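Local coordinates for petrobactin biosynthesis protein AsbB (Bacillus anthracis, PDB 3TO3) that catalyses the ATP-dependent condensation of spermidine with citryl-spermidine intermediates in the biosynthesis of the siderophore petrobactin, at residues N200-G204 with S352-T357; R230-C236 with K266-L271; T312-V318 with Y363-I369; L504-L509 with I560-T564. All coordinates share one frame; numbering follows the deposited sequence.

Interaction 1. Residues N200-G204 with S352-T357; sequences NATVG and SVMYDT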
loop_
_atom_site.group_PDB
_atom_site.type_symbol
_atom_site.label_atom_id
_atom_site.label_comp_id
_atom_site.label_asym_id
_atom_site.label_seq_id
_atom_site.Cartn_x
_atom_site.Cartn_y
_atom_site.Cartn_z
ATOM N N ASN B 200 13.080 24.058 5.225
ATOM C CA ASN B 200 12.231 23.089 5.912
ATOM C C ASN B 200 12.787 22.254 7.073
ATOM O O ASN B 200 12.039 21.531 7.747
ATOM C CB ASN B 200 11.495 22.243 4.869
ATOM C CG ASN B 200 10.683 23.127 3.897
ATOM O OD1 ASN B 200 11.100 23.400 2.768
ATOM N ND2 ASN B 200 9.551 23.619 4.369
ATOM N N ALA B 201 14.075 22.369 7.354
ATOM C CA ALA B 201 14.654 21.476 8.357
ATOM C C ALA B 201 14.889 22.266 9.627
ATOM O O ALA B 201 15.273 23.430 9.557
ATOM C CB ALA B 201 15.944 20.888 7.853
ATOM N N THR B 202 14.619 21.648 10.775
ATOM C CA THR B 202 14.903 22.242 12.076
ATOM C C THR B 202 15.426 21.210 13.056
ATOM O O THR B 202 15.055 20.051 13.049
ATOM C CB THR B 202 13.663 22.837 12.784
ATOM O OG1 THR B 202 12.564 21.930 12.648
ATOM C CG2 THR B 202 13.282 24.183 12.212
ATOM N N VAL B 203 16.300 21.680 13.911
ATOM C CA VAL B 203 16.729 20.980 15.087
ATOM C C VAL B 203 15.582 21.099 16.087
ATOM O O VAL B 203 14.687 21.928 15.913
ATOM C CB VAL B 203 17.993 21.687 15.534
ATOM C CG1 VAL B 203 18.096 21.804 17.043
ATOM C CG2 VAL B 203 19.201 21.043 14.845
ATOM N N GLY B 204 15.553 20.232 17.084
ATOM C CA GLY B 204 14.553 20.340 18.133
ATOM C C GLY B 204 14.604 21.670 18.892
ATOM O O GLY B 204 15.612 22.367 18.884
ATOM N N SER B 352 17.383 16.035 18.454
ATOM C CA SER B 352 16.410 15.638 17.441
ATOM C C SER B 352 16.513 16.571 16.266
ATOM O O SER B 352 16.994 17.657 16.415
ATOM C CB SER B 352 14.993 15.681 17.994
ATOM O OG SER B 352 14.605 17.021 18.160
ATOM N N VAL B 353 16.092 16.120 15.095
ATOM C CA VAL B 353 16.159 16.941 13.904
ATOM C C VAL B 353 15.129 16.407 12.938
ATOM O O VAL B 353 14.808 15.223 12.981
ATOM C CB VAL B 353 17.546 16.857 13.258
ATOM C CG1 VAL B 353 17.783 15.455 12.708
ATOM C CG2 VAL B 353 17.696 17.920 12.174
HETATM N N MSE B 354 14.622 17.259 12.062
HETATM C CA MSE B 354 13.631 16.826 11.086
HETATM C C MSE B 354 13.523 17.740 9.849
HETATM O O MSE B 354 13.936 18.904 9.845
HETATM C CB MSE B 354 12.285 16.809 11.746
HETATM C CG MSE B 354 11.788 18.226 11.849
HETATM SE SE MSE B 354 10.234 18.342 12.939
HETATM C CE MSE B 354 11.018 19.270 14.478
ATOM N N TYR B 355 12.934 17.192 8.802
ATOM C CA TYR B 355 12.654 17.931 7.590
ATOM C C TYR B 355 11.157 17.788 7.381
ATOM O O TYR B 355 10.665 16.683 7.199
ATOM C CB TYR B 355 13.413 17.301 6.435
ATOM C CG TYR B 355 13.213 17.977 5.098
ATOM C CD1 TYR B 355 14.049 19.013 4.694
ATOM C CD2 TYR B 355 12.213 17.561 4.227
ATOM C CE1 TYR B 355 13.894 19.628 3.456
ATOM C CE2 TYR B 355 12.061 18.148 2.976
ATOM C CZ TYR B 355 12.895 19.185 2.598
ATOM O OH TYR B 355 12.749 19.766 1.360
ATOM N N ASP B 356 10.437 18.897 7.467
ATOM C CA ASP B 356 8.981 18.874 7.549
ATOM C C ASP B 356 8.432 19.939 6.637
ATOM O O ASP B 356 8.736 21.102 6.802
ATOM C CB ASP B 356 8.507 19.163 8.985
ATOM C CG ASP B 356 6.978 19.325 9.093
ATOM O OD1 ASP B 356 6.498 20.119 9.955
ATOM O OD2 ASP B 356 6.254 18.647 8.323
ATOM N N THR B 357 7.590 19.533 5.699
ATOM C CA THR B 357 6.942 20.458 4.790
ATOM C C THR B 357 5.434 20.447 4.988
ATOM O O THR B 357 4.902 19.789 5.886
ATOM C CB THR B 357 7.257 20.092 3.334
ATOM O OG1 THR B 357 6.751 18.779 3.039
ATOM C CG2 THR B 357 8.764 20.112 3.116
HETATM O O HOH W 1 13.166 22.556 1.557
HETATM O O HOH W 2 8.726 24.335 7.225
#

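Interaction 2. Residues R230-C236 with K266-L271; sequences RIHSMGC and KGIIYL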
loop_
_atom_site.group_PDB
_atom_site.type_symbol
_atom_site.label_atom_id
_atom_site.label_comp_id
_atom_site.label_asym_id
_atom_site.label_seq_id
_atom_site.Cartn_x
_atom_site.Cartn_y
_atom_site.Cartn_z
ATOM N N ARG B 230 31.000 18.150 -0.731
ATOM C CA ARG B 230 30.161 17.594 -1.781
ATOM C C ARG B 230 29.001 18.545 -2.120
ATOM O O ARG B 230 28.770 18.853 -3.279
ATOM C CB ARG B 230 29.663 16.193 -1.399
ATOM C CG ARG B 230 28.590 15.664 -2.320
ATOM C CD ARG B 230 28.432 14.157 -2.212
ATOM N NE ARG B 230 27.050 13.728 -2.447
ATOM C CZ ARG B 230 26.399 13.882 -3.602
ATOM N NH1 ARG B 230 27.005 14.462 -4.638
ATOM N NH2 ARG B 230 25.134 13.462 -3.721
ATOM N N ILE B 231 28.295 19.015 -1.098
ATOM C CA ILE B 231 27.232 20.000 -1.249
ATOM C C ILE B 231 27.740 21.240 -1.976
ATOM O O ILE B 231 27.090 21.748 -2.876
ATOM C CB ILE B 231 26.679 20.412 0.138
ATOM C CG1 ILE B 231 26.142 19.196 0.888
ATOM C CG2 ILE B 231 25.595 21.475 0.020
ATOM C CD1 ILE B 231 25.750 19.476 2.335
ATOM N N HIS B 232 28.916 21.719 -1.590
ATOM C CA HIS B 232 29.473 22.935 -2.184
ATOM C C HIS B 232 29.753 22.810 -3.673
ATOM O O HIS B 232 29.647 23.783 -4.405
ATOM C CB HIS B 232 30.747 23.384 -1.469
ATOM C CG HIS B 232 31.312 24.656 -2.013
ATOM N ND1 HIS B 232 30.740 25.886 -1.768
ATOM C CD2 HIS B 232 32.380 24.889 -2.811
ATOM C CE1 HIS B 232 31.442 26.825 -2.376
ATOM N NE2 HIS B 232 32.441 26.246 -3.020
ATOM N N SER B 233 30.104 21.609 -4.115
ATOM C CA SER B 233 30.445 21.368 -5.510
ATOM C C SER B 233 29.191 21.112 -6.349
ATOM O O SER B 233 29.272 20.882 -7.554
ATOM C CB SER B 233 31.387 20.176 -5.615
ATOM O OG SER B 233 30.706 18.992 -5.226
HETATM N N MSE B 234 28.036 21.106 -5.698
HETATM C CA MSE B 234 26.753 21.127 -6.398
HETATM C C MSE B 234 26.219 22.542 -6.505
HETATM O O MSE B 234 25.058 22.743 -6.851
HETATM C CB MSE B 234 25.728 20.249 -5.715
HETATM C CG MSE B 234 26.271 18.907 -5.387
HETATM SE SE MSE B 234 24.969 17.923 -4.382
HETATM C CE MSE B 234 24.040 17.170 -5.975
ATOM N N GLY B 235 27.031 23.509 -6.094
ATOM C CA GLY B 235 26.627 24.897 -6.130
ATOM C C GLY B 235 25.609 25.241 -5.061
ATOM O O GLY B 235 24.787 26.141 -5.237
ATOM N N CYS B 236 25.677 24.542 -3.937
ATOM C CA CYS B 236 24.788 24.830 -2.837
ATOM C C CYS B 236 25.619 25.262 -1.655
ATOM O O CYS B 236 26.807 24.992 -1.589
ATOM C CB CYS B 236 23.944 23.600 -2.493
ATOM S SG CYS B 236 22.886 23.077 -3.867
ATOM N N LYS B 266 17.255 20.313 -4.604
ATOM C CA LYS B 266 18.279 20.298 -3.561
ATOM C C LYS B 266 17.788 20.738 -2.198
ATOM O O LYS B 266 18.577 21.118 -1.349
ATOM C CB LYS B 266 19.460 21.186 -3.982
ATOM C CG LYS B 266 19.851 21.036 -5.448
ATOM C CD LYS B 266 21.251 20.475 -5.614
ATOM C CE LYS B 266 21.271 18.962 -5.835
ATOM N NZ LYS B 266 20.935 18.577 -7.265
ATOM N N GLY B 267 16.485 20.622 -1.974
ATOM C CA GLY B 267 15.931 20.665 -0.633
ATOM C C GLY B 267 16.491 19.514 0.197
ATOM O O GLY B 267 16.616 19.613 1.424
ATOM N N ILE B 268 16.803 18.415 -0.496
ATOM C CA ILE B 268 17.335 17.200 0.098
ATOM C C ILE B 268 18.503 16.700 -0.751
ATOM O O ILE B 268 18.435 16.650 -1.984
ATOM C CB ILE B 268 16.277 16.102 0.125
ATOM C CG1 ILE B 268 15.362 16.270 1.309
ATOM C CG2 ILE B 268 16.908 14.771 0.294
ATOM C CD1 ILE B 268 14.226 15.270 1.210
ATOM N N ILE B 269 19.601 16.345 -0.109
ATOM C CA ILE B 269 20.754 15.893 -0.874
ATOM C C ILE B 269 21.302 14.638 -0.216
ATOM O O ILE B 269 21.541 14.608 0.997
ATOM C CB ILE B 269 21.883 16.940 -0.907
ATOM C CG1 ILE B 269 21.393 18.273 -1.469
ATOM C CG2 ILE B 269 23.063 16.421 -1.706
ATOM C CD1 ILE B 269 22.394 19.429 -1.328
ATOM N N TYR B 270 21.495 13.608 -1.030
ATOM C CA TYR B 270 22.012 12.350 -0.556
ATOM C C TYR B 270 23.518 12.478 -0.319
ATOM O O TYR B 270 24.251 12.900 -1.198
ATOM C CB TYR B 270 21.706 11.245 -1.577
ATOM C CG TYR B 270 22.494 9.977 -1.332
ATOM C CD1 TYR B 270 22.088 9.045 -0.397
ATOM C CD2 TYR B 270 23.664 9.720 -2.035
ATOM C CE1 TYR B 270 22.852 7.879 -0.151
ATOM C CE2 TYR B 270 24.417 8.571 -1.803
ATOM C CZ TYR B 270 24.005 7.654 -0.867
ATOM O OH TYR B 270 24.775 6.523 -0.643
ATOM N N LEU B 271 23.972 12.095 0.865
ATOM C CA LEU B 271 25.396 12.120 1.194
ATOM C C LEU B 271 26.027 10.712 1.129
ATOM O O LEU B 271 26.975 10.488 0.378
ATOM C CB LEU B 271 25.649 12.815 2.530
ATOM C CG LEU B 271 25.013 14.199 2.501
ATOM C CD1 LEU B 271 24.921 14.835 3.919
ATOM C CD2 LEU B 271 25.794 15.072 1.531
#

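Interaction 3. Residues T312-V318 with Y363-I369; sequences TLKPYSV and YGSLGCI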
loop_
_atom_site.group_PDB
_atom_site.type_symbol
_atom_site.label_atom_id
_atom_site.label_comp_id
_atom_site.label_asym_id
_atom_site.label_seq_id
_atom_site.Cartn_x
_atom_site.Cartn_y
_atom_site.Cartn_z
ATOM N N THR B 312 5.753 6.837 11.543
ATOM C CA THR B 312 6.285 8.175 11.412
ATOM C C THR B 312 6.544 8.809 12.793
ATOM O O THR B 312 6.016 8.365 13.824
ATOM C CB THR B 312 5.280 9.056 10.662
ATOM O OG1 THR B 312 3.975 8.899 11.257
ATOM C CG2 THR B 312 5.231 8.664 9.194
ATOM N N LEU B 313 7.407 9.818 12.806
ATOM C CA LEU B 313 7.552 10.688 13.958
ATOM C C LEU B 313 6.764 11.974 13.747
ATOM O O LEU B 313 7.091 12.753 12.850
ATOM C CB LEU B 313 9.021 11.042 14.140
ATOM C CG LEU B 313 9.836 9.834 14.533
ATOM C CD1 LEU B 313 11.332 10.108 14.446
ATOM C CD2 LEU B 313 9.384 9.400 15.929
ATOM N N LYS B 314 5.754 12.213 14.581
ATOM C CA LYS B 314 5.060 13.501 14.576
ATOM C C LYS B 314 6.097 14.641 14.738
ATOM O O LYS B 314 6.888 14.653 15.704
ATOM C CB LYS B 314 3.981 13.580 15.676
ATOM C CG LYS B 314 2.894 12.505 15.646
ATOM C CD LYS B 314 1.977 12.691 14.445
ATOM C CE LYS B 314 0.562 12.142 14.689
ATOM N NZ LYS B 314 -0.379 12.416 13.540
ATOM N N PRO B 315 6.102 15.593 13.782
ATOM C CA PRO B 315 6.994 16.757 13.815
ATOM C C PRO B 315 6.938 17.521 15.148
ATOM O O PRO B 315 7.990 17.904 15.687
ATOM C CB PRO B 315 6.457 17.631 12.682
ATOM C CG PRO B 315 5.894 16.617 11.702
ATOM C CD PRO B 315 5.268 15.563 12.568
ATOM N N TYR B 316 5.740 17.743 15.691
ATOM C CA TYR B 316 5.679 18.470 16.936
ATOM C C TYR B 316 6.393 17.684 18.054
ATOM O O TYR B 316 7.047 18.283 18.899
ATOM C CB TYR B 316 4.249 18.883 17.310
ATOM C CG TYR B 316 3.270 17.759 17.313
ATOM C CD1 TYR B 316 3.101 16.975 18.450
ATOM C CD2 TYR B 316 2.498 17.471 16.177
ATOM C CE1 TYR B 316 2.197 15.922 18.467
ATOM C CE2 TYR B 316 1.580 16.422 16.189
ATOM C CZ TYR B 316 1.440 15.654 17.343
ATOM O OH TYR B 316 0.552 14.608 17.385
ATOM N N SER B 317 6.304 16.349 18.027
ATOM C CA SER B 317 6.895 15.556 19.099
ATOM C C SER B 317 8.416 15.405 18.946
ATOM O O SER B 317 9.126 15.343 19.924
ATOM C CB SER B 317 6.191 14.206 19.259
ATOM O OG SER B 317 6.700 13.286 18.343
ATOM N N VAL B 318 8.908 15.375 17.715
ATOM C CA VAL B 318 10.329 15.463 17.457
ATOM C C VAL B 318 10.878 16.800 18.004
ATOM O O VAL B 318 11.946 16.850 18.627
ATOM C CB VAL B 318 10.614 15.348 15.946
ATOM C CG1 VAL B 318 12.042 15.810 15.622
ATOM C CG2 VAL B 318 10.367 13.904 15.472
ATOM N N TYR B 363 3.812 13.635 5.892
ATOM C CA TYR B 363 3.800 14.112 7.262
ATOM C C TYR B 363 4.480 13.118 8.208
ATOM O O TYR B 363 4.043 11.965 8.327
ATOM C CB TYR B 363 2.347 14.287 7.701
ATOM C CG TYR B 363 2.162 15.039 9.005
ATOM C CD1 TYR B 363 2.640 16.344 9.154
ATOM C CD2 TYR B 363 1.477 14.463 10.072
ATOM C CE1 TYR B 363 2.464 17.039 10.338
ATOM C CE2 TYR B 363 1.287 15.156 11.261
ATOM C CZ TYR B 363 1.782 16.444 11.384
ATOM O OH TYR B 363 1.606 17.136 12.552
ATOM N N GLY B 364 5.507 13.591 8.925
ATOM C CA GLY B 364 6.265 12.768 9.857
ATOM C C GLY B 364 7.286 11.803 9.297
ATOM O O GLY B 364 7.883 10.991 10.022
ATOM N N SER B 365 7.501 11.902 7.996
ATOM C CA SER B 365 8.250 10.892 7.264
ATOM C C SER B 365 9.755 11.021 7.285
ATOM O O SER B 365 10.439 10.098 6.872
ATOM C CB SER B 365 7.772 10.864 5.808
ATOM O OG SER B 365 6.506 10.224 5.759
ATOM N N LEU B 366 10.285 12.185 7.642
ATOM C CA LEU B 366 11.725 12.296 7.750
ATOM C C LEU B 366 12.134 12.990 9.053
ATOM O O LEU B 366 12.257 14.202 9.105
ATOM C CB LEU B 366 12.140 13.141 6.552
ATOM C CG LEU B 366 13.570 13.166 6.093
ATOM C CD1 LEU B 366 14.067 11.779 5.999
ATOM C CD2 LEU B 366 13.507 13.819 4.746
ATOM N N GLY B 367 12.593 12.230 10.017
ATOM C CA GLY B 367 12.785 12.797 11.320
ATOM C C GLY B 367 13.687 11.876 12.070
ATOM O O GLY B 367 13.732 10.695 11.775
ATOM N N CYS B 368 14.384 12.409 13.062
ATOM C CA CYS B 368 15.282 11.618 13.860
ATOM C C CYS B 368 15.326 12.095 15.301
ATOM O O CYS B 368 15.415 13.291 15.556
ATOM C CB CYS B 368 16.684 11.675 13.238
ATOM S SG CYS B 368 17.960 10.813 14.199
ATOM N N ILE B 369 15.330 11.156 16.244
ATOM C CA ILE B 369 15.619 11.466 17.641
ATOM C C ILE B 369 16.746 10.575 18.147
ATOM O O ILE B 369 16.709 9.364 17.958
ATOM C CB ILE B 369 14.410 11.235 18.546
ATOM C CG1 ILE B 369 13.295 12.215 18.228
ATOM C CG2 ILE B 369 14.825 11.346 20.025
ATOM C CD1 ILE B 369 11.893 11.720 18.627
#

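Interaction 4. Residues L504-L509 with I560-T564; sequences LQEMVL and IQLYT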
loop_
_atom_site.group_PDB
_atom_site.type_symbol
_atom_site.label_atom_id
_atom_site.label_comp_id
_atom_site.label_asym_id
_atom_site.label_seq_id
_atom_site.Cartn_x
_atom_site.Cartn_y
_atom_site.Cartn_z
ATOM N N LEU B 504 -4.226 10.531 35.489
ATOM C CA LEU B 504 -3.138 9.898 36.266
ATOM C C LEU B 504 -3.510 8.497 36.762
ATOM O O LEU B 504 -2.742 7.531 36.651
ATOM C CB LEU B 504 -2.677 10.778 37.437
ATOM C CG LEU B 504 -2.252 12.235 37.193
ATOM C CD1 LEU B 504 -1.963 12.915 38.525
ATOM C CD2 LEU B 504 -1.030 12.316 36.291
ATOM N N GLN B 505 -4.704 8.380 37.311
ATOM C CA GLN B 505 -5.171 7.081 37.736
ATOM C C GLN B 505 -5.201 6.137 36.536
ATOM O O GLN B 505 -4.721 5.018 36.610
ATOM C CB GLN B 505 -6.543 7.207 38.358
ATOM C CG GLN B 505 -7.213 5.909 38.681
ATOM C CD GLN B 505 -8.701 6.067 38.536
ATOM O OE1 GLN B 505 -9.172 6.548 37.510
ATOM N NE2 GLN B 505 -9.448 5.722 39.576
ATOM N N GLU B 506 -5.738 6.581 35.413
ATOM C CA GLU B 506 -5.793 5.671 34.281
ATOM C C GLU B 506 -4.416 5.231 33.769
ATOM O O GLU B 506 -4.252 4.077 33.389
ATOM C CB GLU B 506 -6.666 6.229 33.177
ATOM C CG GLU B 506 -8.122 6.367 33.602
ATOM C CD GLU B 506 -8.875 7.417 32.773
ATOM O OE1 GLU B 506 -8.243 8.086 31.909
ATOM O OE2 GLU B 506 -10.095 7.571 32.989
HETATM N N MSE B 507 -3.416 6.110 33.780
HETATM C CA MSE B 507 -2.091 5.702 33.318
HETATM C C MSE B 507 -1.489 4.617 34.217
HETATM O O MSE B 507 -0.765 3.721 33.755
HETATM C CB MSE B 507 -1.128 6.882 33.206
HETATM C CG MSE B 507 0.171 6.549 32.451
HETATM SE SE MSE B 507 -0.106 6.375 30.506
HETATM C CE MSE B 507 -0.029 8.288 30.043
ATOM N N VAL B 508 -1.777 4.692 35.508
ATOM C CA VAL B 508 -1.322 3.648 36.399
ATOM C C VAL B 508 -2.092 2.292 36.235
ATOM O O VAL B 508 -1.481 1.222 36.047
ATOM C CB VAL B 508 -1.303 4.130 37.862
ATOM C CG1 VAL B 508 -1.022 2.962 38.793
ATOM C CG2 VAL B 508 -0.235 5.265 38.049
ATOM N N LEU B 509 -3.420 2.347 36.310
ATOM C CA LEU B 509 -4.231 1.144 36.290
ATOM C C LEU B 509 -4.143 0.487 34.921
ATOM O O LEU B 509 -3.895 -0.716 34.823
ATOM C CB LEU B 509 -5.701 1.432 36.648
ATOM C CG LEU B 509 -5.882 1.961 38.068
ATOM C CD1 LEU B 509 -7.385 2.085 38.372
ATOM C CD2 LEU B 509 -5.161 1.083 39.103
ATOM N N ILE B 560 -6.016 10.197 43.903
ATOM C CA ILE B 560 -5.718 9.455 42.689
ATOM C C ILE B 560 -6.574 8.164 42.583
ATOM O O ILE B 560 -6.842 7.676 41.485
ATOM C CB ILE B 560 -4.198 9.139 42.673
ATOM C CG1 ILE B 560 -3.423 10.373 42.266
ATOM C CG2 ILE B 560 -3.822 7.976 41.759
ATOM C CD1 ILE B 560 -2.015 10.041 41.916
ATOM N N GLN B 561 -7.011 7.623 43.720
ATOM C CA GLN B 561 -7.923 6.484 43.735
ATOM C C GLN B 561 -7.426 5.215 43.005
ATOM O O GLN B 561 -8.114 4.684 42.144
ATOM C CB GLN B 561 -9.256 6.910 43.131
ATOM C CG GLN B 561 -9.958 8.004 43.880
ATOM C CD GLN B 561 -11.312 7.551 44.385
ATOM O OE1 GLN B 561 -12.353 7.904 43.818
ATOM N NE2 GLN B 561 -11.306 6.746 45.448
ATOM N N LEU B 562 -6.241 4.731 43.345
ATOM C CA LEU B 562 -5.731 3.522 42.740
ATOM C C LEU B 562 -6.478 2.290 43.220
ATOM O O LEU B 562 -6.345 1.210 42.630
ATOM C CB LEU B 562 -4.260 3.361 43.085
ATOM C CG LEU B 562 -3.393 4.486 42.562
ATOM C CD1 LEU B 562 -1.956 4.105 42.799
ATOM C CD2 LEU B 562 -3.667 4.670 41.090
ATOM N N TYR B 563 -7.189 2.436 44.336
ATOM C CA TYR B 563 -7.965 1.339 44.938
ATOM C C TYR B 563 -9.434 1.371 44.527
ATOM O O TYR B 563 -10.262 0.665 45.129
ATOM C CB TYR B 563 -7.841 1.318 46.466
ATOM C CG TYR B 563 -6.412 1.231 46.955
ATOM C CD1 TYR B 563 -5.426 0.664 46.164
ATOM C CD2 TYR B 563 -6.055 1.704 48.209
ATOM C CE1 TYR B 563 -4.115 0.574 46.599
ATOM C CE2 TYR B 563 -4.755 1.615 48.662
ATOM C CZ TYR B 563 -3.788 1.046 47.856
ATOM O OH TYR B 563 -2.487 0.963 48.302
ATOM N N THR B 564 -9.797 2.255 43.597
ATOM C CA THR B 564 -11.208 2.302 43.180
ATOM C C THR B 564 -11.655 0.916 42.690
ATOM O O THR B 564 -10.860 0.147 42.106
ATOM C CB THR B 564 -11.480 3.355 42.087
ATOM O OG1 THR B 564 -12.890 3.589 41.981
ATOM C CG2 THR B 564 -10.952 2.873 40.746
#

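Interaction 1. Residues N200-G204 with S352-T357
The ring of Tyr355 takes Asn200 CB over one face, toward the rim, in a CH-pi contact with CB 4.1 Å from the ring centroid and 21° off the normal. At the ring edge, near its plane, sits the methyl of Ala201, with CB 4.1 Å from Tyr355 CD1. CG of Tyr355 stands anti to the backbone N (chi1 -180°), which brings the ring to Asn200 CB. Beyond the ring, one water bridges Asn200 OD1 and Tyr355 OH, and the hydroxyl is also bonded to Asp262. A second water joins Asn200 ND2 to the carbonyl of Asp356, so both ends of the amide reach 352-357 through water, the second link being long. The methyl CG2 of Thr357 meets the amide at Asn200 CG, 3.7 Å away.

Between the backbones, Thr202 and Met354 form the hydrogen-bonded pair: Thr202 N to Met354 O and Met354 N to Thr202 O are both 3.0 Å. Gly204 N to Ser352 O and a nearly straight bond from Asp356 N to Asn200 O (172°) extend the ladder at its two ends. On the other face from Tyr355, the bent Met354 (a selenomethionine) lies alongside Thr202, its CE 3.6 Å from OG1. This is a regular antiparallel ladder that adds the short strand 201-203 to strand 345-355 in the large mixed sheet of the IucA/IucC region.

Interaction 2. Residues R230-C236 with K266-L271
Ile231, Ile269 and Leu271 make the buried, close-packed part of this contact. Ile231 sets its CG2 4.0 Å from Ile269 CD1, while its CG1 branch meets Leu271 CD2. Tyr241 and Ala195, from the two other strands of the small sheet, also touch Ile231 and close this apolar layer. For Ile269, CG1 lies beside the backbone N (chi1 -57°) and CG2 stands anti to it; CD1 reaches Ile231 and CG2 the selenium of Met234 (a selenomethionine), with SE 3.6 Å from CG2 as the two side chains slide past each other in opposite directions.

Met234, Cys236 and Lys266 fit closely too but are partly exposed. Lys266 lays its bent aliphatic chain along Cys236 and Met234, with CD 3.5 Å from Cys236 SG and CE against the Met234 methyl. At the other border Arg230 reaches across to the strand backbone: NH2 donates to Tyr270 O at 2.7 Å, in the carbonyl plane and close to the guanidinium plane, and NE adds a weak bond to the same oxygen. One carbonyl thus receives two N-H groups and fixes the turn of the guanidinium. The ring of Tyr270 goes on to meet His8 of the second subunit edge-to-face. The solvent side is the type I turn 232-235, with His232, Ser233 and Gly235 exposed; Ser233 OG bonds back to Arg230 O, 2.7 Å away. The whole is a helix C-terminus and its following turn packed on a strand that is outermost, within this chain, in a three-stranded antiparallel sheet, at the margin of the dimer interface.

Interaction 3. Residues T312-V318 with Y363-I369
This contact sits at the start of helix 315-333, where the chain leaving strand 309-311 crosses the loop that leads into strand 367-371. Pro315, in the first turn of the helix, lies over one face of the Tyr363 ring: its CD makes a CH-pi contact 4.1 Å from the centroid and 23° off the normal, and its CG is 3.7 Å from Tyr363 CE1. Tyr363 CG stands anti to the backbone N (chi1 -168°), bringing the ring to Pro315. Lys314 NZ comes to the edge of the same ring, in its plane. The ring end lies across Tyr316, with Tyr363 OH 3.7 Å from Tyr316 CE2 at that ring's edge.

Deeper in, Leu313 N donates to Gly364 O at 3.1 Å, in the carbonyl plane and on a lone pair; Ser301 OG holds the same oxygen from strand 297-306. Thr312 CB and Leu313 O crowd the place a side chain on Gly364 would take, and Gly364 has a positive phi. Leu313 CD1 rests 3.6 Å from Gly367 O, and Val318 CG2 packs against Ile369 CD1. Lys314, at the N-cap position, offers its carbonyl to Val318 N and Ser317 OG. Leu313 also touches Arg285, an ATP-binding residue. The geometry is that of a helix N-terminus laid on its sheet, here beside the ATP site, with the Leu313 side chain about 7 Å from the bound ATP.

Interaction 4. Residues L504-L509 with I560-T564
Gln505 makes the main polar link from helix 502-528 to the turn 561-564. Its CB lies 3.2 Å from Ile560 O, and CG stays beside that carbonyl at 3.3 Å while beginning to approach Gln561 O. CD is about equally far from both carbonyl oxygens, 3.8 Å from Ile560 O. At the tip, NE2 donates to Gln561 O at 3.1 Å, and the bond is almost straight (175°). The acceptor lies in the plane of the Gln505 amide, but NE2 stands above the plane of the carbonyl it binds, 36° out. NE2 also touches the methyl of Thr564, with CG2 3.4 Å away. With CG anti to the backbone N (chi1 173°) and a bend at chi2, the chain leaves the helix flank and turns toward the loop.

Gln561 O has a second donor: Thr564 N closes the type I turn on it at 3.3 Å, coming from the opposite face of the carbonyl plane. Around this pair the contact is apolar. The side chains of Leu562 and Val508 cross at about a right angle, with Leu562 CD2 3.9 Å from Val508 CG1, and Leu509 CD2 rests on Leu562 O, a carbonyl that Asn590 also binds. Leu504 CD1 meets Ile560 CD1 at the other end, and Val429 of helix 410-432 touches both residues.

The chemistry implies one directed amide bond within greasy surroundings: the loop offers a backbone acceptor to NE2 of the buried Gln505, and that one oxygen serves both the link to the helix and the closure of the turn, while apolar packing and Asn590 also hold the loop.

Interactions 1 and 3 belong to the same large sheet: strands 345-355 and 367-371 are neighbours, and Ser352 OG probably bonds to Val318 O where the two contacts meet. Yet interaction 1 is partly exposed, relying on backbone bonds and bridging water, whereas interaction 3 is buried and mixes ring, proline and aliphatic contacts near the ATP site. Interaction 2 lies farther out, on the three-stranded sheet by the second subunit, and meets interaction 1 where Tyr355 packs on Gly267 and Ile268. Interaction 4, buried in the FhuF-like region with its nearest atoms about 14 Å from interaction 3, joins helix and loop without any strand pairing.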